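PDB 3TPA: heme-binding protein A from Haemophilus parasuis 29755, which probably binds glutathione in the periplasm as the solute-binding protein of a peptide-type uptake system, although it is named for heme. Local coordinates for residues F120-N123 and L127-I130; T413-N416 and D420-L423. The protein carries 1 engineered substitution. All blocks are in the same frame, centred on the assembly; numbering follows the deposited sequence. Where two conformers were deposited one is given.

Contact 1 of 2, residues F120-N123 and L127-I130; sequences FYFN and LPSI
The backbone N of L127 donates to F122 O over 3.1 Å, a bond that closes the connection between helix 120-124 and the short helix 127-130. The bond links residues five apart, one more than in a regular alpha-helix. The two short helices are joined by a tight connection within a family 5 solute-binding protein, just before strand 131-136, an outermost strand of the antiparallel sheet. Backbone hydrogen bonds tie I130 to N147, which follows strand 141-146, and S129 O also accepts from N147 ND2.

The F122 ring carries most of the side-chain contact. Its CG is anti to the backbone N (chi1 -169°), which swings the ring forward along the helix to L127 and P128. L127 CB sits over the centre of one ring face, 3.6 Å from the centroid, in a CH-pi contact. L127 CD1 reaches the CD1 and CE1 side of the same ring, at 3.6 Å from F122 CD1. The side chains of F122 and L127 cross at about a right angle. P128 takes the CD2 and CE2 side, with P128 CD 3.7 Å from F122 CE2. Q104 and A105 of helix 94-105 also touch the ring, so F122 is buried between that helix and the connection.

P128 has no N-H to donate, and its CD lies 3.3 Å from F122 O, close to the hydrogen bond of L127. N123 is exposed to solvent. Its ND2 is hydrogen-bonded to Y119 O, while its OD1 rests 3.3 Å from P128 CG.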
loop_
_atom_site.group_PDB
_atom_site.type_symbol
_atom_site.label_atom_id
_atom_site.label_comp_id
_atom_site.label_asym_id
_atom_site.label_seq_id
_atom_site.Cartn_x
_atom_site.Cartn_y
_atom_site.Cartn_z
ATOM N N PHE A 120 -10.928 2.493 8.740
ATOM C CA PHE A 120 -10.195 1.329 8.292
ATOM C C PHE A 120 -8.694 1.514 8.417
ATOM O O PHE A 120 -8.000 0.626 8.857
ATOM C CB PHE A 120 -10.503 1.018 6.821
ATOM C CG PHE A 120 -11.910 0.584 6.568
ATOM C CD1 PHE A 120 -12.341 -0.674 6.965
ATOM C CD2 PHE A 120 -12.800 1.427 5.917
ATOM C CE1 PHE A 120 -13.641 -1.074 6.733
ATOM C CE2 PHE A 120 -14.093 1.029 5.673
ATOM C CZ PHE A 120 -14.516 -0.224 6.083
ATOM N N TYR A 121 -8.185 2.652 7.972
ATOM C CA TYR A 121 -6.741 2.826 7.917
ATOM C C TYR A 121 -6.177 3.140 9.300
ATOM O O TYR A 121 -5.123 2.630 9.688
ATOM C CB TYR A 121 -6.351 3.875 6.867
ATOM C CG TYR A 121 -6.051 3.279 5.508
ATOM C CD1 TYR A 121 -7.046 3.117 4.562
ATOM C CD2 TYR A 121 -4.769 2.878 5.176
ATOM C CE1 TYR A 121 -6.773 2.570 3.328
ATOM C CE2 TYR A 121 -4.485 2.323 3.934
ATOM C CZ TYR A 121 -5.494 2.173 3.016
ATOM O OH TYR A 121 -5.219 1.619 1.779
ATOM N N PHE A 122 -6.885 3.966 10.064
ATOM C CA PHE A 122 -6.459 4.231 11.435
ATOM C C PHE A 122 -6.148 2.907 12.155
ATOM O O PHE A 122 -5.125 2.775 12.836
ATOM C CB PHE A 122 -7.548 5.015 12.174
ATOM C CG PHE A 122 -7.110 5.568 13.506
ATOM C CD1 PHE A 122 -6.431 6.778 13.585
ATOM C CD2 PHE A 122 -7.396 4.894 14.678
ATOM C CE1 PHE A 122 -6.033 7.293 14.818
ATOM C CE2 PHE A 122 -6.993 5.408 15.925
ATOM C CZ PHE A 122 -6.315 6.604 15.987
ATOM N N ASN A 123 -7.034 1.922 11.981
ATOM C CA ASN A 123 -6.872 0.607 12.610
ATOM C C ASN A 123 -5.839 -0.280 11.917
ATOM O O ASN A 123 -5.047 -0.954 12.573
ATOM C CB ASN A 123 -8.224 -0.121 12.694
ATOM C CG ASN A 123 -9.134 0.492 13.739
ATOM O OD1 ASN A 123 -8.968 0.261 14.935
ATOM N ND2 ASN A 123 -10.082 1.299 13.293
ATOM N N LEU A 127 -2.810 2.594 14.858
ATOM C CA LEU A 127 -2.776 3.819 15.655
ATOM C C LEU A 127 -3.519 3.715 16.994
ATOM O O LEU A 127 -3.167 4.406 17.942
ATOM C CB LEU A 127 -3.305 5.009 14.849
ATOM C CG LEU A 127 -2.445 5.294 13.616
ATOM C CD1 LEU A 127 -2.893 6.566 12.947
ATOM C CD2 LEU A 127 -0.986 5.378 14.012
ATOM N N PRO A 128 -4.573 2.884 17.076
ATOM C CA PRO A 128 -5.226 2.864 18.390
ATOM C C PRO A 128 -4.248 2.480 19.498
ATOM O O PRO A 128 -4.420 2.875 20.644
ATOM C CB PRO A 128 -6.288 1.777 18.236
ATOM C CG PRO A 128 -6.617 1.766 16.774
ATOM C CD PRO A 128 -5.303 2.079 16.077
ATOM N N SER A 129 -3.238 1.700 19.152
ATOM C CA SER A 129 -2.291 1.215 20.140
ATOM C C SER A 129 -0.970 1.984 20.108
ATOM O O SER A 129 -0.260 2.045 21.104
ATOM C CB SER A 129 -2.041 -0.283 19.936
ATOM O OG SER A 129 -1.561 -0.553 18.637
ATOM N N ILE A 130 -0.646 2.569 18.959
ATOM C CA ILE A 130 0.590 3.333 18.805
ATOM C C ILE A 130 0.444 4.781 19.292
ATOM O O ILE A 130 1.364 5.352 19.873
ATOM C CB ILE A 130 1.040 3.325 17.334
ATOM C CG1 ILE A 130 1.519 1.923 16.950
ATOM C CG2 ILE A 130 2.131 4.357 17.096
ATOM C CD1 ILE A 130 1.880 1.761 15.495
#

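Contact 2 of 2, residues T413-N416 and D420-L423; sequences TSRN and DNFL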
loop_
_atom_site.group_PDB
_atom_site.type_symbol
_atom_site.label_atom_id
_atom_site.label_comp_id
_atom_site.label_asym_id
_atom_site.label_seq_id
_atom_site.Cartn_x
_atom_site.Cartn_y
_atom_site.Cartn_z
ATOM N N THR A 413 0.588 -6.975 1.002
ATOM C CA THR A 413 0.792 -5.620 0.502
ATOM C C THR A 413 1.100 -4.689 1.656
ATOM O O THR A 413 0.365 -4.650 2.642
ATOM C CB THR A 413 -0.460 -5.103 -0.236
ATOM O OG1 THR A 413 -0.675 -5.898 -1.406
ATOM C CG2 THR A 413 -0.284 -3.639 -0.643
ATOM N N SER A 414 2.189 -3.939 1.533
ATOM C CA SER A 414 2.545 -2.949 2.537
ATOM C C SER A 414 1.839 -1.631 2.246
ATOM O O SER A 414 1.857 -1.156 1.113
ATOM C CB SER A 414 4.049 -2.722 2.535
ATOM O OG SER A 414 4.407 -1.662 3.410
ATOM N N ARG A 415 1.242 -1.023 3.266
ATOM C CA ARG A 415 0.508 0.220 3.054
ATOM C C ARG A 415 1.352 1.479 3.230
ATOM O O ARG A 415 1.013 2.511 2.675
ATOM C CB ARG A 415 -0.735 0.285 3.941
ATOM C CG ARG A 415 -1.657 -0.905 3.802
ATOM C CD ARG A 415 -2.754 -0.848 4.847
ATOM N NE ARG A 415 -3.275 -2.171 5.171
ATOM C CZ ARG A 415 -2.832 -2.921 6.173
ATOM N NH1 ARG A 415 -1.855 -2.482 6.954
ATOM N NH2 ARG A 415 -3.365 -4.110 6.390
ATOM N N ASN A 416 2.452 1.400 3.998
ATOM C CA ASN A 416 3.333 2.561 4.177
ATOM C C ASN A 416 4.702 2.379 3.531
ATOM O O ASN A 416 5.525 3.293 3.511
ATOM C CB ASN A 416 3.461 2.993 5.668
ATOM C CG ASN A 416 4.205 1.995 6.541
ATOM O OD1 ASN A 416 4.795 1.039 6.060
ATOM N ND2 ASN A 416 4.179 2.232 7.853
ATOM N N ASP A 420 9.647 -2.397 8.076
ATOM C CA ASP A 420 8.925 -2.848 9.272
ATOM C C ASP A 420 7.532 -3.363 8.929
ATOM O O ASP A 420 7.037 -4.296 9.543
ATOM C CB ASP A 420 8.797 -1.725 10.307
ATOM C CG ASP A 420 7.912 -2.126 11.498
ATOM O OD1 ASP A 420 8.427 -2.746 12.442
ATOM O OD2 ASP A 420 6.692 -1.844 11.476
ATOM N N ASN A 421 6.905 -2.749 7.938
ATOM C CA ASN A 421 5.527 -3.085 7.571
ATOM C C ASN A 421 5.466 -4.229 6.551
ATOM O O ASN A 421 4.408 -4.528 6.021
ATOM C CB ASN A 421 4.803 -1.824 7.057
ATOM C CG ASN A 421 3.355 -2.068 6.695
ATOM O OD1 ASN A 421 2.948 -1.852 5.556
ATOM N ND2 ASN A 421 2.562 -2.494 7.671
ATOM N N PHE A 422 6.613 -4.856 6.287
ATOM C CA PHE A 422 6.664 -6.170 5.638
ATOM C C PHE A 422 7.028 -7.204 6.712
ATOM O O PHE A 422 6.292 -8.146 6.962
ATOM C CB PHE A 422 7.759 -6.238 4.546
ATOM C CG PHE A 422 7.416 -5.534 3.261
ATOM C CD1 PHE A 422 6.850 -6.232 2.200
ATOM C CD2 PHE A 422 7.704 -4.193 3.096
ATOM C CE1 PHE A 422 6.543 -5.591 0.990
ATOM C CE2 PHE A 422 7.388 -3.533 1.881
ATOM C CZ PHE A 422 6.813 -4.237 0.835
ATOM N N LEU A 423 8.178 -7.006 7.343
ATOM C CA LEU A 423 8.784 -8.030 8.206
ATOM C C LEU A 423 8.076 -8.283 9.539
ATOM O O LEU A 423 8.000 -9.417 10.002
ATOM C CB LEU A 423 10.241 -7.689 8.482
ATOM C CG LEU A 423 11.129 -7.536 7.240
ATOM C CD1 LEU A 423 12.483 -7.058 7.690
ATOM C CD2 LEU A 423 11.266 -8.840 6.482
HETATM O O HOH W 1 0.144 -3.144 5.016
HETATM O O HOH W 2 -0.118 -2.448 9.070
HETATM O O HOH W 3 5.273 -0.055 9.962
#
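S414 OG and the backbone N of R415 both donate to N421 OD1, and these two bonds tie the loop after strand 407-413 to the first turn of helix 420-427. N421 has CG anti to its own N (chi1 -178°), and this extends the amide from the helix to the loop. The two donors come from different directions. R415 N lies 3.0 Å from N421 OD1, almost in line with the C=O bond. S414 OG is closer, 2.6 Å from N421 OD1, at a C=O...donor angle of 126° and tilted a little from the carbonyl plane.

The hydroxyl of S414 also accepts from G417 N. The CB of S414 lies over one face of the F422 ring, nearer its edge than its centre. This CH-pi contact measures 3.8 Å from S414 CB to the F422 centroid. An edge-to-face contact with F317 packs the same ring.

N416 closes an Asx turn, its OD1 accepting from D418 N. CG sits between its backbone N and carbonyl carbon (chi1 68°). N416 OD1 also lies 3.0 Å from N421 CB. Water 3 bridges N416 ND2 to D420 OD2.

Water 1 donates to both T413 O and N421 OD1. In one of the two conformers of R415, water 2 joins R415 NH1 to N421 ND2 by weak bonds. N421 OD1 thus accepts from a hydroxyl, an amide and a water. Three donors on one buried oxygen fix which end of the amide faces the loop, and they probably polarise its carbonyl.

Contact 1 closes well before contact 2 opens along the chain, yet their centres are only 14 Å apart. Both fall inside the family 5 solute-binding range. Residues 120-130 form two short helices leading to the antiparallel sheet that contains strand 131-136. Residues 413-423 leave the six-stranded mixed sheet at strand 407-413 and enter helix 420-427. The two contacts meet directly: Y121 CE2 packs 3.7 Å from R415 CD in one R415 conformer, and W124 also touches R415. The N416 side chain also touches loop residues M125, P152 and M159. Helix 120-124 therefore joins the loop after strand 407-413 to the part carrying the antiparallel sheet, where segments far apart in sequence meet, as in two-lobed solute-binding proteins.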